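Local coordinates for protein glutathione S-transferase 2 (Onchocerca volvulus, PDB 1TU7) that conjugates glutathione to electrophilic substrates as a homodimeric pi-class transferase and appears to play a central role in the parasite's detoxification system, at residues 95-100 with 114-119; 103-108 with 162-167; 152-157 with 173-178. One frame throughout, in Å; residues are numbered along the deposited sequence.

Contact 1 of 3, residues 95-100 with 114-119; sequences RDLHVK and DPYIKS. With GSH (glutathione), chain E.
K100 and Y116 mark the closest backbone approach, their CA atoms 8.8 Å apart, where helix 81-107 passes helix 109-132 just beyond a kink at D114 and P115. One aromatic side chain bridges most of that gap. Y116 holds CG anti to its own N (chi1 178°), which sends the ring straight out toward the neighbouring helix. Its hydroxyl end then runs obliquely across L97, with OH 3.3 Å from L97 CD1, a close contact between a polar atom and a methyl. The aliphatic base of K100 takes the rim of the same ring: K100 CB lies 4.0 Å from Y116 CE2, near the ring plane, while the rest of the lysine leads away. L97 also rests on E157 and H161 of helix 149-164, so the pair sits in a three-helix junction of the all-helical C-terminal domain.

One residue before L97, D96 faces the second subunit. It grips the gamma-glutamyl amine of a glutathione held in the second subunit's pocket, with D96 OD1 and D96 OD2 each 2.9 Å from GSH N1. D96 OD2 also accepts a hydrogen bond from Q62 NE2 of the second subunit. R95, meanwhile, reaches the glutathione of its own subunit through NH2 and bonds S63 OG through NH1. The chemistry is thus divided around the helix: L97 and K100 CB meet Y116 by van der Waals contact, whereas the two-pronged D96 carboxylate would favour the ammonium form of the amine bound next door.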
loop_
_atom_site.group_PDB
_atom_site.type_symbol
_atom_site.label_atom_id
_atom_site.label_comp_id
_atom_site.label_asym_id
_atom_site.label_seq_id
_atom_site.Cartn_x
_atom_site.Cartn_y
_atom_site.Cartn_z
ATOM N N ARG A 95 -4.465 -3.652 5.060
ATOM C CA ARG A 95 -4.764 -3.511 3.629
ATOM C C ARG A 95 -4.665 -4.847 2.915
ATOM O O ARG A 95 -5.481 -5.131 2.015
ATOM C CB ARG A 95 -3.850 -2.474 3.006
ATOM C CG ARG A 95 -4.174 -1.092 3.468
ATOM C CD ARG A 95 -3.124 -0.088 3.146
ATOM N NE ARG A 95 -3.099 0.214 1.730
ATOM C CZ ARG A 95 -3.716 1.266 1.161
ATOM N NH1 ARG A 95 -4.437 2.122 1.871
ATOM N NH2 ARG A 95 -3.611 1.437 -0.146
ATOM N N ASP A 96 -3.732 -5.693 3.305
ATOM C CA ASP A 96 -3.641 -7.024 2.698
ATOM C C ASP A 96 -4.904 -7.843 2.983
ATOM O O ASP A 96 -5.392 -8.563 2.102
ATOM C CB ASP A 96 -2.447 -7.808 3.170
ATOM C CG ASP A 96 -1.171 -7.422 2.511
ATOM O OD1 ASP A 96 -1.189 -6.819 1.431
ATOM O OD2 ASP A 96 -0.114 -7.684 3.073
ATOM N N LEU A 97 -5.422 -7.794 4.215
ATOM C CA LEU A 97 -6.660 -8.496 4.510
ATOM C C LEU A 97 -7.757 -7.915 3.651
ATOM O O LEU A 97 -8.586 -8.650 3.137
ATOM C CB LEU A 97 -7.018 -8.432 5.983
ATOM C CG LEU A 97 -8.323 -9.123 6.364
ATOM C CD1 LEU A 97 -8.340 -10.561 5.900
ATOM C CD2 LEU A 97 -8.532 -9.024 7.869
ATOM N N HIS A 98 -7.786 -6.596 3.475
ATOM C CA HIS A 98 -8.824 -5.975 2.696
ATOM C C HIS A 98 -8.780 -6.413 1.238
ATOM O O HIS A 98 -9.831 -6.559 0.611
ATOM C CB HIS A 98 -8.734 -4.448 2.803
ATOM C CG HIS A 98 -9.991 -3.786 2.371
ATOM N ND1 HIS A 98 -11.119 -3.811 3.152
ATOM C CD2 HIS A 98 -10.346 -3.171 1.216
ATOM C CE1 HIS A 98 -12.097 -3.182 2.523
ATOM N NE2 HIS A 98 -11.647 -2.765 1.359
ATOM N N VAL A 99 -7.592 -6.676 0.717
ATOM C CA VAL A 99 -7.458 -7.192 -0.654
ATOM C C VAL A 99 -8.115 -8.567 -0.739
ATOM O O VAL A 99 -8.847 -8.853 -1.692
ATOM C CB VAL A 99 -5.980 -7.275 -1.074
ATOM C CG1 VAL A 99 -5.789 -8.067 -2.370
ATOM C CG2 VAL A 99 -5.419 -5.892 -1.276
ATOM N N LYS A 100 -7.893 -9.411 0.249
ATOM C CA LYS A 100 -8.503 -10.743 0.247
ATOM C C LYS A 100 -10.015 -10.651 0.347
ATOM O O LYS A 100 -10.757 -11.347 -0.386
ATOM C CB LYS A 100 -7.971 -11.614 1.383
ATOM C CG LYS A 100 -6.497 -11.970 1.206
ATOM C CD LYS A 100 -5.944 -12.836 2.325
ATOM C CE LYS A 100 -4.445 -13.040 2.136
ATOM N NZ LYS A 100 -3.627 -11.799 2.345
ATOM N N ASP A 114 -18.277 -18.615 2.166
ATOM C CA ASP A 114 -18.263 -19.505 3.304
ATOM C C ASP A 114 -16.884 -20.119 3.583
ATOM O O ASP A 114 -16.479 -20.150 4.739
ATOM C CB ASP A 114 -19.401 -20.527 3.214
ATOM C CG ASP A 114 -20.763 -19.895 3.527
ATOM O OD1 ASP A 114 -20.795 -18.850 4.216
ATOM O OD2 ASP A 114 -21.865 -20.361 3.156
ATOM N N PRO A 115 -16.155 -20.540 2.548
ATOM C CA PRO A 115 -14.754 -20.953 2.693
ATOM C C PRO A 115 -13.865 -19.839 3.218
ATOM O O PRO A 115 -12.951 -20.084 3.981
ATOM C CB PRO A 115 -14.343 -21.337 1.258
ATOM C CG PRO A 115 -15.608 -21.656 0.593
ATOM C CD PRO A 115 -16.642 -20.778 1.177
ATOM N N TYR A 116 -14.115 -18.615 2.796
ATOM C CA TYR A 116 -13.323 -17.500 3.315
ATOM C C TYR A 116 -13.529 -17.363 4.817
ATOM O O TYR A 116 -12.569 -17.310 5.594
ATOM C CB TYR A 116 -13.771 -16.227 2.628
ATOM C CG TYR A 116 -13.063 -14.958 3.097
ATOM C CD1 TYR A 116 -13.680 -14.088 3.975
ATOM C CD2 TYR A 116 -11.805 -14.637 2.621
ATOM C CE1 TYR A 116 -13.029 -12.904 4.396
ATOM C CE2 TYR A 116 -11.145 -13.475 3.024
ATOM C CZ TYR A 116 -11.782 -12.612 3.901
ATOM O OH TYR A 116 -11.125 -11.480 4.288
ATOM N N ILE A 117 -14.776 -17.313 5.232
ATOM C CA ILE A 117 -15.146 -17.226 6.640
ATOM C C ILE A 117 -14.562 -18.369 7.469
ATOM O O ILE A 117 -14.046 -18.139 8.557
ATOM C CB ILE A 117 -16.676 -17.165 6.774
ATOM C CG1 ILE A 117 -17.200 -15.823 6.258
ATOM C CG2 ILE A 117 -17.135 -17.448 8.209
ATOM C CD1 ILE A 117 -18.699 -15.775 6.185
ATOM N N LYS A 118 -14.657 -19.591 6.952
ATOM C CA LYS A 118 -14.233 -20.781 7.690
ATOM C C LYS A 118 -12.730 -21.030 7.693
ATOM O O LYS A 118 -12.153 -21.353 8.748
ATOM C CB LYS A 118 -14.971 -22.006 7.136
ATOM N N SER A 119 -12.082 -20.841 6.548
ATOM C CA SER A 119 -10.722 -21.328 6.308
ATOM C C SER A 119 -9.637 -20.297 6.074
ATOM O O SER A 119 -8.446 -20.618 6.242
ATOM C CB SER A 119 -10.742 -22.290 5.118
ATOM O OG SER A 119 -11.570 -23.387 5.443
HETATM N N1 GSH E . 1.723 -6.436 1.232
HETATM C CA1 GSH E . 2.837 -7.315 1.216
HETATM C C1 GSH E . 4.105 -6.631 1.114
HETATM O O11 GSH E . 5.216 -6.912 1.638
HETATM O O12 GSH E . 4.077 -5.630 0.239
HETATM C CB1 GSH E . 2.736 -8.611 0.472
HETATM C CG1 GSH E . 3.787 -9.671 0.829
HETATM C CD1 GSH E . 3.617 -10.918 -0.009
HETATM O OE1 GSH E . 2.525 -11.050 -0.810
HETATM N N2 GSH E . 4.551 -11.839 0.103
HETATM C CA2 GSH E . 4.580 -13.040 -0.719
HETATM C C2 GSH E . 4.829 -14.184 0.194
HETATM O O2 GSH E . 5.630 -13.995 1.279
HETATM C CB2 GSH E . 5.745 -12.999 -1.686
HETATM S SG2 GSH E . 5.548 -11.724 -2.947
HETATM N N3 GSH E . 4.315 -15.359 -0.070
HETATM C CA3 GSH E . 4.727 -16.533 0.688
HETATM C C3 GSH E . 3.578 -17.087 1.488
HETATM O O31 GSH E . 3.709 -18.354 2.104
HETATM O O32 GSH E . 2.451 -16.433 1.646
#

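Contact 2 of 3, residues 103-108 with 162-167; sequences RMIYMA and QILDPH
M104 and L164 meet tip to tip within the helical bundle of the glutathione transferase C-terminal domain, near the C-terminal ends of helices 81-107 and 149-164. The methyl M104 CE does the touching, 3.8 Å from L164 CD2 and almost equally close to the other leucine methyl, so it sits against the fork of the branch. The methionine gets there by a bent route, turning at chi2 (-85°) and again at chi3. I105 adds a looser touch, with I105 CD1 4.4 Å from L164 CD1. The helix backbones stay well apart, I105 CA and L164 CA being 9.8 Å from each other, and the side chains do all the joining.

Y116 of helix 109-132 packs on both M104 and L164 and makes this a three-sided apolar cluster; Y109 lies against the methionine as well. Farther out, the tail of the chain is tied to the end of helix 81-107: I105 O accepts from N205 ND2, and Y106 OH is hydrogen-bonded to G204 N. The I105 side chain is about 11 Å from bound glutathione, too far to touch the ligand. Helix 149-164 stops directly after L164, and the chain turns through D165 and P166 in an Asx turn. H167 N gives its hydrogen to D165 OD1 at 3.1 Å, approaching from above the carboxylate plane with an N-H...O angle of 149°.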
loop_
_atom_site.group_PDB
_atom_site.type_symbol
_atom_site.label_atom_id
_atom_site.label_comp_id
_atom_site.label_asym_id
_atom_site.label_seq_id
_atom_site.Cartn_x
_atom_site.Cartn_y
_atom_site.Cartn_z
ATOM N N ARG A 103 -11.507 -9.306 -2.979
ATOM C CA ARG A 103 -11.461 -10.275 -4.080
ATOM C C ARG A 103 -12.654 -11.216 -3.920
ATOM O O ARG A 103 -13.368 -11.501 -4.876
ATOM C CB ARG A 103 -10.155 -11.057 -4.057
ATOM N N MET A 104 -12.902 -11.659 -2.699
ATOM C CA MET A 104 -14.035 -12.531 -2.420
ATOM C C MET A 104 -15.335 -11.804 -2.750
ATOM O O MET A 104 -16.167 -12.315 -3.488
ATOM C CB MET A 104 -13.996 -13.045 -1.002
ATOM C CG MET A 104 -15.156 -13.925 -0.630
ATOM S SD MET A 104 -16.613 -13.039 -0.074
ATOM C CE MET A 104 -15.938 -12.250 1.359
ATOM N N ILE A 105 -15.489 -10.580 -2.248
ATOM C CA ILE A 105 -16.714 -9.820 -2.427
ATOM C C ILE A 105 -17.047 -9.603 -3.899
ATOM O O ILE A 105 -18.204 -9.780 -4.311
ATOM C CB ILE A 105 -16.593 -8.439 -1.718
ATOM C CG1 ILE A 105 -16.608 -8.587 -0.204
ATOM C CG2 ILE A 105 -17.714 -7.491 -2.188
ATOM C CD1 ILE A 105 -17.929 -9.044 0.408
ATOM N N TYR A 106 -16.052 -9.220 -4.688
ATOM C CA TYR A 106 -16.313 -8.740 -6.053
ATOM C C TYR A 106 -16.211 -9.862 -7.077
ATOM O O TYR A 106 -16.821 -9.753 -8.146
ATOM C CB TYR A 106 -15.391 -7.578 -6.460
ATOM C CG TYR A 106 -15.739 -6.268 -5.786
ATOM C CD1 TYR A 106 -15.043 -5.841 -4.675
ATOM C CD2 TYR A 106 -16.753 -5.433 -6.270
ATOM C CE1 TYR A 106 -15.345 -4.665 -4.035
ATOM C CE2 TYR A 106 -17.056 -4.231 -5.627
ATOM C CZ TYR A 106 -16.346 -3.860 -4.497
ATOM O OH TYR A 106 -16.624 -2.658 -3.851
ATOM N N MET A 107 -15.470 -10.925 -6.773
ATOM C CA MET A 107 -15.179 -11.966 -7.770
ATOM C C MET A 107 -15.828 -13.295 -7.479
ATOM O O MET A 107 -15.999 -14.090 -8.406
ATOM C CB MET A 107 -13.670 -12.245 -7.903
ATOM C CG MET A 107 -12.781 -11.038 -8.160
ATOM S SD MET A 107 -13.222 -10.154 -9.633
ATOM C CE MET A 107 -12.779 -11.334 -10.891
ATOM N N ALA A 108 -16.152 -13.587 -6.223
ATOM C CA ALA A 108 -16.549 -14.948 -5.853
ATOM C C ALA A 108 -17.440 -15.010 -4.638
ATOM O O ALA A 108 -17.371 -15.925 -3.834
ATOM C CB ALA A 108 -15.308 -15.787 -5.637
ATOM N N GLN A 162 -17.152 -8.321 10.699
ATOM C CA GLN A 162 -18.253 -8.712 11.584
ATOM C C GLN A 162 -19.578 -8.620 10.876
ATOM O O GLN A 162 -20.489 -9.347 11.203
ATOM C CB GLN A 162 -18.282 -7.852 12.826
ATOM C CG GLN A 162 -17.215 -8.180 13.820
ATOM C CD GLN A 162 -17.578 -7.681 15.204
ATOM O OE1 GLN A 162 -18.144 -6.579 15.365
ATOM N NE2 GLN A 162 -17.280 -8.474 16.196
ATOM N N ILE A 163 -19.706 -7.725 9.907
ATOM C CA ILE A 163 -20.894 -7.709 9.075
ATOM C C ILE A 163 -20.931 -9.027 8.272
ATOM O O ILE A 163 -21.997 -9.656 8.139
ATOM C CB ILE A 163 -20.907 -6.516 8.140
ATOM C CG1 ILE A 163 -21.071 -5.221 8.926
ATOM C CG2 ILE A 163 -22.074 -6.630 7.144
ATOM C CD1 ILE A 163 -20.844 -4.010 8.161
ATOM N N LEU A 164 -19.781 -9.429 7.728
ATOM C CA LEU A 164 -19.677 -10.630 6.910
ATOM C C LEU A 164 -19.977 -11.886 7.723
ATOM O O LEU A 164 -20.734 -12.776 7.271
ATOM C CB LEU A 164 -18.279 -10.735 6.288
ATOM C CG LEU A 164 -18.138 -11.865 5.257
ATOM C CD1 LEU A 164 -18.808 -11.514 3.984
ATOM C CD2 LEU A 164 -16.648 -12.145 5.045
ATOM N N ASP A 165 -19.392 -11.945 8.911
ATOM C CA ASP A 165 -19.471 -13.080 9.824
ATOM C C ASP A 165 -19.581 -12.504 11.224
ATOM O O ASP A 165 -18.566 -12.148 11.840
ATOM C CB ASP A 165 -18.220 -13.941 9.711
ATOM C CG ASP A 165 -18.143 -14.997 10.785
ATOM O OD1 ASP A 165 -19.200 -15.267 11.414
ATOM O OD2 ASP A 165 -17.070 -15.559 11.078
ATOM N N PRO A 166 -20.795 -12.350 11.733
ATOM C CA PRO A 166 -20.982 -11.793 13.075
ATOM C C PRO A 166 -20.163 -12.447 14.187
ATOM O O PRO A 166 -19.916 -11.784 15.178
ATOM C CB PRO A 166 -22.489 -11.954 13.298
ATOM C CG PRO A 166 -23.058 -11.859 11.928
ATOM C CD PRO A 166 -22.094 -12.561 11.050
ATOM N N HIS A 167 -19.737 -13.693 14.024
ATOM C CA HIS A 167 -18.998 -14.399 15.055
ATOM C C HIS A 167 -17.499 -14.395 14.876
ATOM O O HIS A 167 -16.790 -15.088 15.587
ATOM C CB HIS A 167 -19.474 -15.859 15.095
ATOM C CG HIS A 167 -20.923 -15.992 15.439
ATOM N ND1 HIS A 167 -21.429 -15.609 16.661
ATOM C CD2 HIS A 167 -21.978 -16.430 14.711
ATOM C CE1 HIS A 167 -22.735 -15.822 16.678
ATOM N NE2 HIS A 167 -23.091 -16.318 15.507
#

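Contact 3 of 3, residues 152-157 with 173-178; sequences YALFEE and PLLKVF. Unlike the reference sequence in segment 173-178: V177 (reference Ala).
Y152 OH, held by both D23 OD1 and Q24 NE2, secures one flank of a helical turn whose L154 and F155 meet F178 and L175. Y152 points away from the second helix and its ring meets that of F20, so this flank faces helix 15-23 of the thioredoxin-like N-terminal domain. On the same side E156 OE1 forms a salt bridge with R11 NH2.

Toward helix 173-183 the side chains that meet are apolar. L154 extends with CG anti to the backbone N (chi1 179°) and lays its CD2 methyl over one face of the F178 ring, 3.9 Å from the centroid and 26° off the ring normal. The methyl is displaced toward the rim on the CE1 side, and L154 CD2 to F178 CE1 is 3.5 Å: a CH-pi contact. The edge of that ring rests against the other helix's backbone, with F178 CE1 3.8 Å from F155 N, which lies near the ring plane. F178 is thus met over one face by the leucine and at its edge by the main chain. F155 CB also touches the ring, 4.3 Å from F178 CE1.

This is a core joint of the glutathione transferase C-terminal domain, in which the segments 152-157 and 173-178 run nearly perpendicular, their axes 10.6 Å apart at closest and 101° to each other. L175 closes the joint more loosely, its CD2 4.5 Å from L154 CD2, and continues into F128 and L132 of helix 109-132. F90 and I142 cover L154 further. The first turn of helix 173-183 is fixed by the carboxylate of E129, whose OE1 accepts from L174 N while OE2 accepts from L175 N.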
loop_
_atom_site.group_PDB
_atom_site.type_symbol
_atom_site.label_atom_id
_atom_site.label_comp_id
_atom_site.label_asym_id
_atom_site.label_seq_id
_atom_site.Cartn_x
_atom_site.Cartn_y
_atom_site.Cartn_z
ATOM N N TYR A 152 -7.914 3.407 12.818
ATOM C CA TYR A 152 -9.139 3.541 12.018
ATOM C C TYR A 152 -9.239 2.477 10.953
ATOM O O TYR A 152 -10.300 1.962 10.676
ATOM C CB TYR A 152 -9.236 4.942 11.385
ATOM C CG TYR A 152 -9.124 6.058 12.417
ATOM C CD1 TYR A 152 -8.024 6.930 12.408
ATOM C CD2 TYR A 152 -10.071 6.216 13.415
ATOM C CE1 TYR A 152 -7.924 7.921 13.336
ATOM C CE2 TYR A 152 -9.961 7.220 14.353
ATOM C CZ TYR A 152 -8.886 8.048 14.311
ATOM O OH TYR A 152 -8.779 9.046 15.250
ATOM N N ALA A 153 -8.114 2.158 10.329
ATOM C CA ALA A 153 -8.088 1.113 9.328
ATOM C C ALA A 153 -8.418 -0.232 9.943
ATOM O O ALA A 153 -9.217 -0.993 9.402
ATOM C CB ALA A 153 -6.746 1.099 8.675
ATOM N N LEU A 154 -7.805 -0.536 11.084
ATOM C CA LEU A 154 -8.112 -1.804 11.747
ATOM C C LEU A 154 -9.578 -1.864 12.166
ATOM O O LEU A 154 -10.246 -2.880 12.002
ATOM C CB LEU A 154 -7.183 -2.046 12.931
ATOM C CG LEU A 154 -7.439 -3.350 13.705
ATOM C CD1 LEU A 154 -7.237 -4.567 12.848
ATOM C CD2 LEU A 154 -6.509 -3.392 14.902
ATOM N N PHE A 155 -10.068 -0.785 12.770
ATOM C CA PHE A 155 -11.457 -0.706 13.179
ATOM C C PHE A 155 -12.386 -1.026 12.012
ATOM O O PHE A 155 -13.283 -1.872 12.115
ATOM C CB PHE A 155 -11.767 0.678 13.762
ATOM C CG PHE A 155 -13.226 0.902 14.085
ATOM C CD1 PHE A 155 -13.849 2.076 13.718
ATOM C CD2 PHE A 155 -13.962 -0.043 14.783
ATOM C CE1 PHE A 155 -15.163 2.310 13.991
ATOM C CE2 PHE A 155 -15.285 0.188 15.087
ATOM C CZ PHE A 155 -15.886 1.365 14.696
ATOM N N GLU A 156 -12.198 -0.366 10.889
ATOM C CA GLU A 156 -13.061 -0.597 9.750
ATOM C C GLU A 156 -12.956 -2.033 9.256
ATOM O O GLU A 156 -13.956 -2.661 8.959
ATOM C CB GLU A 156 -12.725 0.390 8.626
ATOM C CG GLU A 156 -13.510 0.154 7.346
ATOM C CD GLU A 156 -14.992 0.471 7.394
ATOM O OE1 GLU A 156 -15.494 0.878 8.474
ATOM O OE2 GLU A 156 -15.632 0.340 6.308
ATOM N N GLU A 157 -11.753 -2.573 9.199
ATOM C CA GLU A 157 -11.585 -3.941 8.692
ATOM C C GLU A 157 -12.274 -4.935 9.598
ATOM O O GLU A 157 -12.930 -5.876 9.107
ATOM C CB GLU A 157 -10.113 -4.278 8.496
ATOM C CG GLU A 157 -9.914 -5.384 7.482
ATOM C CD GLU A 157 -10.348 -4.951 6.114
ATOM O OE1 GLU A 157 -10.352 -3.742 5.785
ATOM O OE2 GLU A 157 -10.696 -5.851 5.327
ATOM N N PRO A 173 -10.085 -12.133 21.466
ATOM C CA PRO A 173 -10.572 -11.176 22.459
ATOM C C PRO A 173 -9.939 -9.788 22.395
ATOM O O PRO A 173 -10.618 -8.792 22.666
ATOM C CB PRO A 173 -10.277 -11.891 23.787
ATOM C CG PRO A 173 -9.198 -12.855 23.454
ATOM C CD PRO A 173 -9.403 -13.287 22.069
ATOM N N LEU A 174 -8.660 -9.700 22.069
ATOM C CA LEU A 174 -8.042 -8.373 21.936
ATOM C C LEU A 174 -8.677 -7.610 20.764
ATOM O O LEU A 174 -8.991 -6.439 20.883
ATOM C CB LEU A 174 -6.540 -8.448 21.746
ATOM C CG LEU A 174 -5.736 -9.116 22.876
ATOM C CD1 LEU A 174 -4.265 -9.201 22.521
ATOM C CD2 LEU A 174 -5.913 -8.372 24.161
ATOM N N LEU A 175 -8.911 -8.285 19.655
ATOM C CA LEU A 175 -9.556 -7.641 18.518
ATOM C C LEU A 175 -10.983 -7.262 18.800
ATOM O O LEU A 175 -11.433 -6.185 18.414
ATOM C CB LEU A 175 -9.488 -8.520 17.294
ATOM C CG LEU A 175 -8.102 -8.796 16.730
ATOM C CD1 LEU A 175 -8.174 -9.767 15.552
ATOM C CD2 LEU A 175 -7.415 -7.520 16.328
ATOM N N LYS A 176 -11.723 -8.155 19.454
ATOM C CA LYS A 176 -13.127 -7.905 19.763
ATOM C C LYS A 176 -13.228 -6.672 20.681
ATOM O O LYS A 176 -14.057 -5.795 20.422
ATOM C CB LYS A 176 -13.760 -9.138 20.419
ATOM C CG LYS A 176 -15.272 -8.975 20.669
ATOM C CD LYS A 176 -15.852 -10.173 21.405
ATOM C CE LYS A 176 -17.304 -9.978 21.751
ATOM N NZ LYS A 176 -18.153 -9.993 20.560
ATOM N N VAL A 177 -12.373 -6.603 21.704
ATOM C CA VAL A 177 -12.399 -5.480 22.643
ATOM C C VAL A 177 -11.941 -4.185 21.966
ATOM O O VAL A 177 -12.505 -3.113 22.201
ATOM C CB VAL A 177 -11.539 -5.809 23.882
ATOM C CG1 VAL A 177 -11.386 -4.629 24.800
ATOM C CG2 VAL A 177 -12.206 -6.950 24.603
ATOM N N PHE A 178 -10.940 -4.304 21.097
ATOM C CA PHE A 178 -10.468 -3.141 20.346
ATOM C C PHE A 178 -11.583 -2.566 19.450
ATOM O O PHE A 178 -11.785 -1.358 19.378
ATOM C CB PHE A 178 -9.227 -3.494 19.515
ATOM C CG PHE A 178 -8.855 -2.441 18.505
ATOM C CD1 PHE A 178 -9.395 -2.452 17.218
ATOM C CD2 PHE A 178 -7.980 -1.431 18.843
ATOM C CE1 PHE A 178 -9.062 -1.458 16.325
ATOM C CE2 PHE A 178 -7.661 -0.453 17.944
ATOM C CZ PHE A 178 -8.194 -0.462 16.672
#

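Overall arrangement
The three contacts step through the C-terminal helical domain. Contacts 1 and 2 lie 7 Å apart, centre to centre, and share helix 81-107; contact 3 is about 16 Å from each and shares helix 149-164 with contact 2. Along the chain the segments of contact 2 alternate with those of both others, whereas contact 1 closes before contact 3 opens. Contact 1 touches both others, contact 2 where I117 CG2 lies 3.4 Å from D165 OD2 and contact 3 through a probable hydrogen bond, H98 ND1 to E157 OE1 at 2.7 Å; contacts 2 and 3 do not touch. Helix 81-107, supplying R95 and D96 to glutathione, thus packs against helix 149-164, which in turn meets helix 173-183.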